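Local atomic coordinates of trimeric intracellular cation channel type 1B.2 (PDB entry 5EIK), a protein that forms a homotrimeric potassium channel of intracellular membranes, binds phosphatidylinositol 4,5-bisphosphate and may supply counter-ion current during calcium release from intracellular stores. Residues Ala51-Phe54 against Ser55-Pro59; Phe75-Cys78 against Phe79-Glu83; Ile85-Pro88 against Leu89-His92; Val169-Ile172 against Val173-Ala177; Val204-Leu207 against Glu208-Met212. All coordinates share one frame; numbering follows the deposited sequence.

Contact 1: residues Ala51-Phe54 against Ser55-Pro59. With DMU (decyl-beta-D-maltopyranoside), chain M.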
# COMPACT_ATOMS: atom_id res chain seq x y z
N ALA A 51 7.58 25.45 5.70
CA ALA A 51 6.39 25.14 4.92
C ALA A 51 6.26 26.01 3.67
O ALA A 51 6.14 25.49 2.56
CB ALA A 51 5.14 25.30 5.78
N ILE A 52 6.29 27.32 3.85
CA ILE A 52 6.15 28.24 2.74
C ILE A 52 7.26 28.12 1.70
O ILE A 52 6.98 28.10 0.50
CB ILE A 52 6.06 29.70 3.23
CG1 ILE A 52 4.74 29.90 3.98
CG2 ILE A 52 6.13 30.65 2.05
CD1 ILE A 52 4.56 31.28 4.57
N SER A 53 8.51 28.05 2.15
CA SER A 53 9.61 27.92 1.21
C SER A 53 9.44 26.58 0.49
O SER A 53 9.59 26.49 -0.73
CB SER A 53 10.96 27.95 1.94
OG SER A 53 11.11 26.83 2.80
N PHE A 54 9.11 25.55 1.26
CA PHE A 54 8.90 24.22 0.72
C PHE A 54 7.83 24.21 -0.37
O PHE A 54 8.02 23.64 -1.44
CB PHE A 54 8.51 23.26 1.84
CG PHE A 54 7.95 21.95 1.35
CD1 PHE A 54 6.64 21.86 0.88
CD2 PHE A 54 8.73 20.80 1.35
CE1 PHE A 54 6.12 20.66 0.40
CE2 PHE A 54 8.22 19.60 0.87
CZ PHE A 54 6.92 19.53 0.40
N SER A 55 6.71 24.86 -0.08
CA SER A 55 5.60 24.91 -1.02
C SER A 55 5.93 25.69 -2.29
O SER A 55 5.41 25.41 -3.37
CB SER A 55 4.37 25.53 -0.34
OG SER A 55 4.62 26.88 0.03
N ARG A 56 6.81 26.68 -2.17
CA ARG A 56 7.17 27.47 -3.33
C ARG A 56 8.21 26.78 -4.20
O ARG A 56 8.32 27.06 -5.40
CB ARG A 56 7.62 28.87 -2.89
CG ARG A 56 6.46 29.70 -2.35
CD ARG A 56 6.88 31.07 -1.85
NE ARG A 56 5.74 31.84 -1.36
CZ ARG A 56 4.76 32.33 -2.13
NH1 ARG A 56 4.78 32.13 -3.44
NH2 ARG A 56 3.77 33.01 -1.58
N LYS A 57 8.95 25.85 -3.61
CA LYS A 57 9.97 25.10 -4.34
C LYS A 57 9.41 23.80 -4.92
O LYS A 57 9.87 23.34 -5.96
CB LYS A 57 11.16 24.79 -3.44
CG LYS A 57 11.98 26.01 -3.07
CD LYS A 57 13.11 25.66 -2.12
CE LYS A 57 13.92 26.89 -1.73
NZ LYS A 57 13.10 27.93 -1.03
N HIS A 58 8.42 23.21 -4.25
CA HIS A 58 7.82 21.97 -4.73
C HIS A 58 6.30 22.05 -4.72
O HIS A 58 5.62 21.32 -3.99
CB HIS A 58 8.27 20.80 -3.85
CG HIS A 58 9.74 20.77 -3.60
ND1 HIS A 58 10.35 21.54 -2.63
CD2 HIS A 58 10.74 20.07 -4.20
CE1 HIS A 58 11.65 21.32 -2.64
NE2 HIS A 58 11.91 20.43 -3.58
N PRO A 59 5.74 22.92 -5.56
CA PRO A 59 4.29 23.10 -5.64
C PRO A 59 3.49 21.86 -6.03
O PRO A 59 2.43 21.61 -5.48
CB PRO A 59 4.15 24.24 -6.65
CG PRO A 59 5.32 24.01 -7.56
CD PRO A 59 6.43 23.73 -6.58
C1 DMU M . 8.65 16.34 -6.45
C2 DMU M . 10.04 16.02 -5.86
C3 DMU M . 9.96 15.94 -4.30
C4 DMU M . 8.79 15.00 -3.88
O5 DMU M . 7.53 15.36 -4.52
C6 DMU M . 7.62 15.29 -5.97
O7 DMU M . 11.19 15.40 -3.73
O16 DMU M . 6.34 15.61 -6.54
C18 DMU M . 5.69 14.37 -6.90
C19 DMU M . 4.23 14.64 -7.28
C22 DMU M . 4.16 15.31 -8.66
C25 DMU M . 2.82 16.04 -8.80
C28 DMU M . 1.95 15.36 -9.88
C31 DMU M . 1.36 16.38 -10.87
C34 DMU M . 0.69 17.57 -10.14
C37 DMU M . 0.36 18.66 -11.17
C40 DMU M . -0.96 18.31 -11.89
C43 DMU M . -1.59 19.58 -12.47
O49 DMU M . 8.73 16.32 -7.89
O55 DMU M . 10.93 17.10 -6.23
C57 DMU M . 8.62 15.07 -2.36
O61 DMU M . 7.91 13.91 -1.92
C5 DMU M . 13.44 15.85 -3.12
C7 DMU M . 13.43 14.96 -1.86
C8 DMU M . 12.82 15.70 -0.72
C9 DMU M . 11.50 16.34 -1.05
O1 DMU M . 11.52 17.14 -2.26
C10 DMU M . 12.07 16.40 -3.45
O2 DMU M . 12.82 14.89 0.37
O3 DMU M . 13.88 15.16 -4.24
O4 DMU M . 14.77 14.49 -1.61
C11 DMU M . 10.97 17.07 0.12
O6 DMU M . 9.64 17.58 -0.10

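Contact 2: residues Phe75-Cys78 against Phe79-Glu83. With PT5 ([(2R)-1-octadecanoyloxy-3-[oxidanyl-[(1R,2R,3S,4R,5R,6S)-2,3,6-tris(oxidanyl)-4,5-diphosphonooxy-cyclohexyl]oxy-phospho ryl]oxy-propan-2-yl] (8Z)-icosa-5,8,11,14-tetraenoate), chain B.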
# COMPACT_ATOMS: atom_id res chain seq x y z
N PHE A 75 -10.07 7.58 -1.14
CA PHE A 75 -9.00 6.74 -1.67
C PHE A 75 -8.95 5.43 -0.91
O PHE A 75 -8.84 4.36 -1.52
CB PHE A 75 -7.64 7.44 -1.56
CG PHE A 75 -7.46 8.56 -2.54
CD1 PHE A 75 -7.57 8.33 -3.91
CD2 PHE A 75 -7.17 9.84 -2.09
CE1 PHE A 75 -7.38 9.37 -4.82
CE2 PHE A 75 -6.98 10.88 -2.99
CZ PHE A 75 -7.09 10.64 -4.35
N LEU A 76 -9.06 5.49 0.42
CA LEU A 76 -9.02 4.27 1.20
C LEU A 76 -10.22 3.39 0.85
O LEU A 76 -10.10 2.17 0.70
CB LEU A 76 -9.04 4.60 2.69
CG LEU A 76 -8.84 3.40 3.63
CD1 LEU A 76 -7.66 2.56 3.15
CD2 LEU A 76 -8.62 3.90 5.05
N SER A 77 -11.38 4.02 0.71
CA SER A 77 -12.59 3.31 0.36
C SER A 77 -12.40 2.55 -0.94
O SER A 77 -12.68 1.35 -1.00
CB SER A 77 -13.77 4.29 0.24
OG SER A 77 -14.96 3.61 -0.15
N CYS A 78 -11.92 3.22 -1.99
CA CYS A 78 -11.71 2.56 -3.27
C CYS A 78 -10.71 1.41 -3.11
O CYS A 78 -10.89 0.33 -3.67
CB CYS A 78 -11.18 3.55 -4.33
SG CYS A 78 -12.37 4.84 -4.81
N PHE A 79 -9.67 1.66 -2.32
CA PHE A 79 -8.67 0.64 -2.07
C PHE A 79 -9.32 -0.62 -1.49
O PHE A 79 -9.05 -1.73 -1.94
CB PHE A 79 -7.61 1.17 -1.12
CG PHE A 79 -6.60 0.14 -0.68
CD1 PHE A 79 -5.66 -0.35 -1.57
CD2 PHE A 79 -6.63 -0.35 0.61
CE1 PHE A 79 -4.75 -1.34 -1.18
CE2 PHE A 79 -5.72 -1.34 1.02
CZ PHE A 79 -4.78 -1.83 0.12
N LEU A 80 -10.18 -0.45 -0.49
CA LEU A 80 -10.84 -1.60 0.14
C LEU A 80 -11.79 -2.35 -0.78
O LEU A 80 -11.87 -3.58 -0.73
CB LEU A 80 -11.60 -1.15 1.39
CG LEU A 80 -10.78 -0.47 2.48
CD1 LEU A 80 -11.72 -0.09 3.61
CD2 LEU A 80 -9.67 -1.39 2.98
N LEU A 81 -12.51 -1.62 -1.62
CA LEU A 81 -13.47 -2.23 -2.53
C LEU A 81 -12.90 -2.70 -3.86
O LEU A 81 -13.62 -3.28 -4.67
CB LEU A 81 -14.63 -1.26 -2.77
CG LEU A 81 -15.38 -0.91 -1.48
CD1 LEU A 81 -16.38 0.20 -1.74
CD2 LEU A 81 -16.07 -2.17 -0.94
N GLY A 82 -11.62 -2.45 -4.09
CA GLY A 82 -11.01 -2.86 -5.34
C GLY A 82 -11.39 -2.00 -6.53
O GLY A 82 -11.34 -2.46 -7.67
N GLU A 83 -11.78 -0.76 -6.27
CA GLU A 83 -12.16 0.16 -7.34
C GLU A 83 -10.89 0.91 -7.68
O GLU A 83 -9.97 0.98 -6.87
CB GLU A 83 -13.22 1.15 -6.84
CG GLU A 83 -14.34 0.52 -6.04
CD GLU A 83 -15.29 1.56 -5.45
OE1 GLU A 83 -14.81 2.58 -4.92
OE2 GLU A 83 -16.53 1.35 -5.51
O12 PT5 B . -6.16 6.96 15.20
P1 PT5 B . -5.76 6.84 13.74
O13 PT5 B . -6.85 5.91 12.75
O11 PT5 B . -4.30 6.13 13.48
O6 PT5 B . -4.87 10.64 13.88
O1 PT5 B . -5.69 8.21 12.97
C1 PT5 B . -6.67 9.24 13.17
C6 PT5 B . -5.92 10.52 12.92
C2 PT5 B . -7.89 9.14 12.18
O2 PT5 B . -7.42 9.10 10.82
C3 PT5 B . -8.81 10.39 12.32
O3 PT5 B . -9.82 10.30 11.33
C4 PT5 B . -8.06 11.68 12.12
O4 PT5 B . -8.87 12.76 12.48
P4 PT5 B . -9.36 13.84 11.35
O41 PT5 B . -8.14 14.50 10.53
O42 PT5 B . -10.21 15.02 12.05
O43 PT5 B . -10.23 13.12 10.35
C5 PT5 B . -6.80 11.77 13.00
O5 PT5 B . -6.04 12.89 12.55
P5 PT5 B . -6.00 14.19 13.55
O52 PT5 B . -7.09 14.12 14.71
O51 PT5 B . -4.44 14.34 14.15
O53 PT5 B . -6.24 15.40 12.43
C7 PT5 B . -6.47 5.51 11.40
C8 PT5 B . -6.92 4.04 11.24
C9 PT5 B . -5.82 2.98 11.58
O16 PT5 B . -7.36 3.85 9.84
C10 PT5 B . -8.71 3.78 9.64
O17 PT5 B . -9.44 4.75 9.59
O18 PT5 B . -5.71 2.01 10.45
C11 PT5 B . -5.18 0.69 10.62
O19 PT5 B . -5.16 0.03 11.70
C12 PT5 B . -9.23 2.35 9.47
C13 PT5 B . -10.06 2.02 8.20
C14 PT5 B . -10.56 0.56 8.23
C15 PT5 B . -9.75 -0.37 7.31
C16 PT5 B . -10.37 -1.79 7.16
C17 PT5 B . -9.32 -2.94 7.11
C18 PT5 B . -9.62 -4.00 6.05
C19 PT5 B . -8.76 -4.70 5.47
C20 PT5 B . -7.57 -4.54 4.51
C21 PT5 B . -6.16 -4.52 5.17
C22 PT5 B . -5.06 -4.05 4.21
C23 PT5 B . -3.77 -4.89 4.32
C24 PT5 B . -3.24 -5.39 2.96
C31 PT5 B . -4.62 0.12 9.32
C32 PT5 B . -5.72 -0.51 8.41
C33 PT5 B . -5.20 -0.98 7.03
C34 PT5 B . -5.35 0.07 5.89
C35 PT5 B . -4.74 -0.26 4.44
C36 PT5 B . -3.53 0.24 4.00
C37 PT5 B . -2.64 -0.63 3.09
C38 PT5 B . -2.13 0.24 2.06
C39 PT5 B . -0.77 0.75 1.89
C40 PT5 B . -0.24 1.79 2.82
C25 PT5 B . -2.05 -4.54 2.45
C26 PT5 B . -1.67 -4.87 1.00
C41 PT5 B . 0.83 1.36 3.84
C42 PT5 B . 1.18 2.47 4.84
C43 PT5 B . 0.33 2.42 6.12
O HOH W 1 -15.66 3.94 -2.77

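Contact 3: residues Ile85-Pro88 against Leu89-His92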
# COMPACT_ATOMS: atom_id res chain seq x y z
N ILE A 85 -8.08 3.26 -7.68
CA ILE A 85 -7.68 4.21 -6.64
C ILE A 85 -7.83 5.65 -7.11
O ILE A 85 -8.03 6.57 -6.33
CB ILE A 85 -6.19 4.02 -6.24
CG1 ILE A 85 -5.97 2.60 -5.73
CG2 ILE A 85 -5.81 5.00 -5.14
CD1 ILE A 85 -6.76 2.28 -4.47
N ILE A 86 -7.73 5.81 -8.42
CA ILE A 86 -7.81 7.09 -9.08
C ILE A 86 -9.22 7.68 -9.16
O ILE A 86 -9.38 8.89 -9.35
CB ILE A 86 -7.18 6.95 -10.51
CG1 ILE A 86 -6.21 8.09 -10.75
CG2 ILE A 86 -8.26 6.87 -11.59
CD1 ILE A 86 -5.13 8.16 -9.72
N SER A 87 -10.23 6.84 -8.98
CA SER A 87 -11.64 7.25 -9.07
C SER A 87 -12.00 8.64 -8.54
O SER A 87 -12.58 9.45 -9.27
CB SER A 87 -12.54 6.22 -8.36
OG SER A 87 -12.46 4.96 -8.99
N PRO A 88 -11.68 8.93 -7.28
CA PRO A 88 -11.99 10.24 -6.69
C PRO A 88 -11.64 11.46 -7.55
O PRO A 88 -12.36 12.46 -7.52
CB PRO A 88 -11.21 10.22 -5.39
CG PRO A 88 -11.28 8.77 -5.00
CD PRO A 88 -10.98 8.08 -6.30
N LEU A 89 -10.55 11.37 -8.30
CA LEU A 89 -10.09 12.47 -9.15
C LEU A 89 -11.00 12.78 -10.33
O LEU A 89 -10.72 13.67 -11.13
CB LEU A 89 -8.69 12.18 -9.68
CG LEU A 89 -7.63 11.95 -8.61
CD1 LEU A 89 -6.30 11.70 -9.29
CD2 LEU A 89 -7.53 13.15 -7.69
N LYS A 90 -12.09 12.03 -10.44
CA LYS A 90 -13.04 12.22 -11.52
C LYS A 90 -14.18 13.14 -11.09
O LYS A 90 -15.13 13.39 -11.84
CB LYS A 90 -13.58 10.86 -11.96
CG LYS A 90 -12.50 9.96 -12.55
CD LYS A 90 -12.82 8.49 -12.31
CE LYS A 90 -14.19 8.11 -12.84
NZ LYS A 90 -14.70 6.84 -12.24
N GLN A 91 -14.09 13.64 -9.86
CA GLN A 91 -15.08 14.56 -9.34
C GLN A 91 -14.44 15.92 -9.58
O GLN A 91 -13.95 16.56 -8.66
CB GLN A 91 -15.29 14.34 -7.84
CG GLN A 91 -15.57 12.90 -7.45
CD GLN A 91 -16.88 12.38 -8.00
OE1 GLN A 91 -17.95 12.93 -7.71
NE2 GLN A 91 -16.81 11.32 -8.81
N HIS A 92 -14.45 16.33 -10.84
CA HIS A 92 -13.85 17.58 -11.28
C HIS A 92 -14.15 18.78 -10.40
O HIS A 92 -13.24 19.48 -9.96
CB HIS A 92 -14.25 17.86 -12.73
CG HIS A 92 -13.86 16.76 -13.67
ND1 HIS A 92 -14.45 15.51 -13.64
CD2 HIS A 92 -12.90 16.69 -14.63
CE1 HIS A 92 -13.88 14.73 -14.54
NE2 HIS A 92 -12.93 15.43 -15.15

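Contact 4: residues Val169-Ile172 against Val173-Ala177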
# COMPACT_ATOMS: atom_id res chain seq x y z
N VAL A 169 -4.33 6.93 7.52
CA VAL A 169 -3.54 6.05 6.68
C VAL A 169 -2.76 6.87 5.68
O VAL A 169 -1.54 6.70 5.54
CB VAL A 169 -4.44 5.05 5.91
CG1 VAL A 169 -3.64 4.35 4.83
CG2 VAL A 169 -4.98 4.03 6.88
N VAL A 170 -3.45 7.78 5.00
CA VAL A 170 -2.81 8.61 3.99
C VAL A 170 -1.72 9.50 4.57
O VAL A 170 -0.71 9.76 3.91
CB VAL A 170 -3.86 9.46 3.23
CG1 VAL A 170 -3.19 10.34 2.20
CG2 VAL A 170 -4.86 8.52 2.54
N LYS A 171 -1.91 9.95 5.80
CA LYS A 171 -0.90 10.79 6.44
C LYS A 171 0.42 10.00 6.51
O LYS A 171 1.47 10.49 6.12
CB LYS A 171 -1.35 11.19 7.84
CG LYS A 171 -0.47 12.24 8.50
CD LYS A 171 -1.10 12.74 9.78
CE LYS A 171 -0.37 13.96 10.34
NZ LYS A 171 -1.08 14.55 11.51
N ILE A 172 0.35 8.77 7.02
CA ILE A 172 1.52 7.91 7.13
C ILE A 172 2.19 7.77 5.76
O ILE A 172 3.42 7.87 5.64
CB ILE A 172 1.13 6.51 7.65
CG1 ILE A 172 0.65 6.63 9.09
CG2 ILE A 172 2.32 5.54 7.51
CD1 ILE A 172 0.15 5.33 9.68
N VAL A 173 1.38 7.54 4.73
CA VAL A 173 1.90 7.41 3.39
C VAL A 173 2.69 8.65 3.00
O VAL A 173 3.79 8.55 2.44
CB VAL A 173 0.78 7.20 2.34
CG1 VAL A 173 1.36 7.29 0.95
CG2 VAL A 173 0.15 5.84 2.53
N GLU A 174 2.15 9.83 3.29
CA GLU A 174 2.81 11.08 2.96
C GLU A 174 4.09 11.35 3.74
O GLU A 174 5.03 11.94 3.21
CB GLU A 174 1.85 12.25 3.14
CG GLU A 174 1.02 12.52 1.91
CD GLU A 174 0.05 13.66 2.10
OE1 GLU A 174 0.36 14.58 2.89
OE2 GLU A 174 -1.01 13.64 1.45
N GLN A 175 4.12 10.93 5.00
CA GLN A 175 5.30 11.15 5.82
C GLN A 175 6.42 10.21 5.39
O GLN A 175 7.60 10.48 5.60
CB GLN A 175 4.95 10.94 7.29
CG GLN A 175 3.78 11.79 7.74
CD GLN A 175 3.39 11.55 9.18
OE1 GLN A 175 3.15 10.41 9.58
NE2 GLN A 175 3.31 12.61 9.96
N LEU A 176 6.05 9.10 4.76
CA LEU A 176 7.03 8.15 4.28
C LEU A 176 7.62 8.71 2.98
O LEU A 176 8.83 8.72 2.78
CB LEU A 176 6.37 6.79 4.01
CG LEU A 176 6.01 5.94 5.24
CD1 LEU A 176 5.19 4.73 4.79
CD2 LEU A 176 7.30 5.50 5.95
N ALA A 177 6.74 9.21 2.11
CA ALA A 177 7.16 9.78 0.84
C ALA A 177 7.95 11.07 1.04
O ALA A 177 8.81 11.40 0.23
CB ALA A 177 5.95 10.04 -0.04

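Contact 5: residues Val204-Leu207 against Glu208-Met212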
# COMPACT_ATOMS: atom_id res chain seq x y z
N VAL A 204 -23.77 2.14 13.89
CA VAL A 204 -25.12 2.68 14.02
C VAL A 204 -25.83 2.84 12.69
O VAL A 204 -27.00 2.50 12.57
CB VAL A 204 -25.09 4.03 14.76
CG1 VAL A 204 -26.41 4.76 14.59
CG2 VAL A 204 -24.80 3.80 16.24
N PHE A 205 -25.13 3.37 11.68
CA PHE A 205 -25.74 3.56 10.37
C PHE A 205 -25.95 2.23 9.68
O PHE A 205 -26.88 2.06 8.90
CB PHE A 205 -24.86 4.46 9.49
CG PHE A 205 -24.81 5.89 9.93
CD1 PHE A 205 -25.90 6.48 10.57
CD2 PHE A 205 -23.68 6.67 9.67
CE1 PHE A 205 -25.87 7.82 10.94
CE2 PHE A 205 -23.64 8.01 10.04
CZ PHE A 205 -24.74 8.59 10.68
N THR A 206 -25.07 1.27 9.95
CA THR A 206 -25.19 -0.03 9.34
C THR A 206 -26.43 -0.69 9.91
O THR A 206 -27.29 -1.17 9.16
CB THR A 206 -23.95 -0.91 9.62
OG1 THR A 206 -22.82 -0.33 8.98
CG2 THR A 206 -24.16 -2.32 9.10
N LEU A 207 -26.53 -0.71 11.24
CA LEU A 207 -27.69 -1.29 11.91
C LEU A 207 -28.96 -0.63 11.41
O LEU A 207 -29.95 -1.29 11.08
CB LEU A 207 -27.59 -1.09 13.42
CG LEU A 207 -26.53 -1.90 14.16
CD1 LEU A 207 -26.57 -1.54 15.63
CD2 LEU A 207 -26.78 -3.38 13.96
N GLU A 208 -28.91 0.69 11.35
CA GLU A 208 -30.03 1.49 10.90
C GLU A 208 -30.46 1.06 9.50
O GLU A 208 -31.65 1.00 9.19
CB GLU A 208 -29.61 2.96 10.90
CG GLU A 208 -30.74 3.92 10.72
CD GLU A 208 -30.31 5.35 10.96
OE1 GLU A 208 -29.48 5.86 10.16
OE2 GLU A 208 -30.78 5.96 11.94
N ARG A 209 -29.48 0.75 8.66
CA ARG A 209 -29.73 0.32 7.29
C ARG A 209 -30.39 -1.05 7.22
O ARG A 209 -31.03 -1.40 6.22
CB ARG A 209 -28.42 0.28 6.51
CG ARG A 209 -27.91 1.63 6.07
CD ARG A 209 -28.61 2.07 4.81
NE ARG A 209 -28.37 3.48 4.52
CZ ARG A 209 -28.93 4.14 3.51
NH1 ARG A 209 -29.76 3.52 2.69
NH2 ARG A 209 -28.66 5.43 3.34
N HIS A 210 -30.22 -1.84 8.27
CA HIS A 210 -30.80 -3.17 8.31
C HIS A 210 -31.97 -3.20 9.28
O HIS A 210 -32.47 -4.27 9.64
CB HIS A 210 -29.74 -4.20 8.71
CG HIS A 210 -28.70 -4.41 7.66
ND1 HIS A 210 -28.96 -5.05 6.46
CD2 HIS A 210 -27.40 -4.03 7.60
CE1 HIS A 210 -27.87 -5.06 5.72
NE2 HIS A 210 -26.91 -4.45 6.39
N SER A 211 -32.40 -2.01 9.69
CA SER A 211 -33.52 -1.84 10.61
C SER A 211 -33.53 -2.87 11.72
O SER A 211 -34.44 -3.70 11.79
CB SER A 211 -34.83 -1.92 9.83
OG SER A 211 -34.87 -0.96 8.79
N MET A 212 -32.53 -2.83 12.59
CA MET A 212 -32.48 -3.80 13.67
C MET A 212 -32.69 -3.20 15.06
O MET A 212 -33.82 -2.89 15.44
CB MET A 212 -31.16 -4.57 13.62
CG MET A 212 -30.91 -5.25 12.28
SD MET A 212 -29.69 -6.58 12.37
CE MET A 212 -30.64 -7.97 11.71

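Contact 1: residues Ala51-Phe54 against Ser55-Pro59
With chi1 at 64°, S55 holds OG between its backbone N and carbonyl carbon, which turns the hydroxyl back along the helix to I52 O. There S55 OG donates a hydrogen bond of 2.7 Å to I52 O, meeting the carbonyl from the side at a C=O...donor angle of 112°. R56 N comes to the same oxygen at 3.0 Å (R56 N to I52 O), and both donors approach from one face of the carbonyl plane. A second torsion sets the aliphatic contact: I52 CG2 lies anti to the backbone N, and the R56 chain runs out extended beside it. I52 CG2 meets the edge of the guanidinium, 3.6 Å from R56 NE, and R56 itself also touches a bound phosphatidylcholine. The short helix 51-57, probably cytoplasmic, leads into the discontinuous second transmembrane helix, with H58 serving as both its exit residue and the N-cap position of helix 59-70. F54 O binds H58 N at 2.9 Å, nearly along the C=O axis, and lies in the plane of the imidazole, where H58 ND1 adds a weak bond. The rings of F54 and H58 are inclined at 35° with centroids 5.4 Å apart. A maltoside lies over one face of the H58 ring, its O1 3.6 Å from H58 NE2, while K196 of the second subunit packs on H58.

Contact 2: residues Phe75-Cys78 against Phe79-Glu83
C78 O is gripped by two backbone N-H groups from beyond the helix end. E83 N donates to C78 O at 3.0 Å with an N-H...O angle of 150°, whereas G82 N, 2.9 Å from C78 O, makes a weak bond because its angle is only 116°. The 6→1 bond from E83 N to C78 O and a weak 5→2 bond from G82 N to F79 O, with the positive phi of G82 (75°), make a Schellman motif closing helix 72-81, the second half of the discontinuous second transmembrane helix. The reversal carries E83 back over C78, where E83 OE1 comes within 3.3 Å of C78 SG. One water joins the same carboxylate to the helix: it donates to E83 OE1 and hydrogen-bonds S77 OG, the two water distances being 2.7 Å each. E83 OE2 is taken by H144 NE2, so both carboxylate oxygens have partners and the group's rotation is restrained. S77 OG also has L81 CD1 alongside. On the lipid side the contacts are apolar. L76 CD1 reaches the F79 ring obliquely, 4.0 Å from F79 CD2, and L76 CD2 lies 3.9 Å from PT5 C13. F79 swings its ring toward another acyl chain, F79 CE2 standing 3.7 Å from PT5 C35. L80 completes this lipid-facing surface, its CD2 near PT5 C18, while I86 of the third subunit packs on the same leucine and F79 meets F79 of the second subunit.

Contact 3: residues Ile85-Pro88 against Leu89-His92
I86 O accepts a hydrogen bond from L89 N at 2.9 Å, the first of three backbone bonds that each span three residues. K90 N follows at 2.9 Å from S87 O, standing above that carbonyl's plane by 36°. In the third, Q91 N lies 3.1 Å from P88 O and still farther out of the plane, at 46°. The repeated i to i+3 spacing identifies a 3-10 turn over residues 87-90. It connects helix 72-81 to helix 92-107 on the presumed lumenal side, with Q91 at the N-cap position of the latter helix and at the centre of an inverse gamma turn. Apolar packing accompanies the first bond: I86 and L89 approach obliquely, and their CD1 methyls meet at 3.8 Å. L89 CG is anti to its carbonyl carbon (chi1 -58°), which directs the branch back toward I86 and lets L89 CD1 touch I86 CG1 as well. L158 of the second subunit packs on L89, while V155 of that subunit packs on I86. Cutting the side chain back to an alanine here is likely to open a gap beside I86 CD1 and weaken packing against that subunit. Among the polar side chains, the aliphatic part of K90 folds over S87 O, bringing K90 CD within 3.2 Å of S87 O. S87 OG instead hydrogen-bonds P84 O. Q91 CG likewise touches P88 O, at 3.2 Å.

Contact 4: residues Val169-Ile172 against Val173-Ala177
K171 O receives a hydrogen bond from Q175 N at 2.9 Å, aligned to within 15° of the C=O direction. E174 N binds V170 O at 2.9 Å, V173 N binds V169 O in the carbonyl plane, and L176 N binds I172 O at 3.0 Å; the unbroken i to i+4 series establishes a regular alpha-helix. Outside the backbone, E174 OE1 forms a salt bridge with R178, and E174 OE2 lies 4.0 Å from V170 CG1. Q175 runs obliquely across the K171 chain, its NE2 3.9 Å from K171 CE and its CG 3.1 Å from K171 O. Replacing it by a glycine would probably leave the K171 methylenes without that amide cover and lose the packing on T180 and W181. I172 CG2 points along the same side as L176, meeting L176 CD1 at 4.0 Å. W181 of the second subunit packs on L176, and A177 of the third on I172. V169 and I172 also touch bound PIP2, so this part of the discontinuous fifth transmembrane helix joins the lipid pocket to the trimer interface.

Contact 5: residues Val204-Leu207 against Glu208-Met212
F205 and E208 lie side by side on the last turns of helix 194-209, the sixth transmembrane helix, as it approaches a loop that is probably lumenal. H210 is the first residue to leave helical geometry, so the backbone bonds record a helix coming to its end. E208 N donates to V204 O at 2.9 Å, a standard i to i+4 bond. R209 N is also 2.9 Å from F205 O but sits above the carbonyl plane. At H210 the pattern tightens: its N donates to L207 O at 2.9 Å, an i to i+3 bond 63° out of the carbonyl plane, while its link to T206 O is weak. M212 N adds a weak bond to L207 O at 3.4 Å.

Side-chain packing separates into two pairs. E208 CG stands anti to the backbone N (chi1 -168°), and the extended chain carries OE1 to within 3.7 Å of F205 CD1, with ring and carboxylate planes 29° apart. The F205 ring packs on T135 and I138 of helix 120-148 and V225 of helix 218-238, which places this pair between neighbouring helices. The second pair is T206 and H210. T206 OG1 is bonded to S202 O, and the H210 ring, stacked with Y153, is fixed further by its NE2 bond to Q156 OE1. The methyl T206 CG2 meets the imidazole edge in its plane, 4.0 Å from H210 CD2.

Along the chain the five contacts follow in series, none nesting in or crossing another. Contact 1 turns helix 51-57 into helix 59-70; contact 2 ends helix 72-81, and contact 3 shapes the connection to helix 92-107. Contacts 2 and 3 touch directly: C78 SG lies 3.8 Å from S87 CB, and F79 CA 3.5 Å from I85 CD1. Contact 4, on helix 167-177, meets contact 2 through V169 CG2 and L76 CD2, 4.1 Å apart, beside bound PIP2. Contacts 1 to 4 all adjoin other subunits; no other protein chain touches contact 5. Contact 5, ending helix 194-209, touches none of the others, its nearest atoms lying about 12 Å from contact 2.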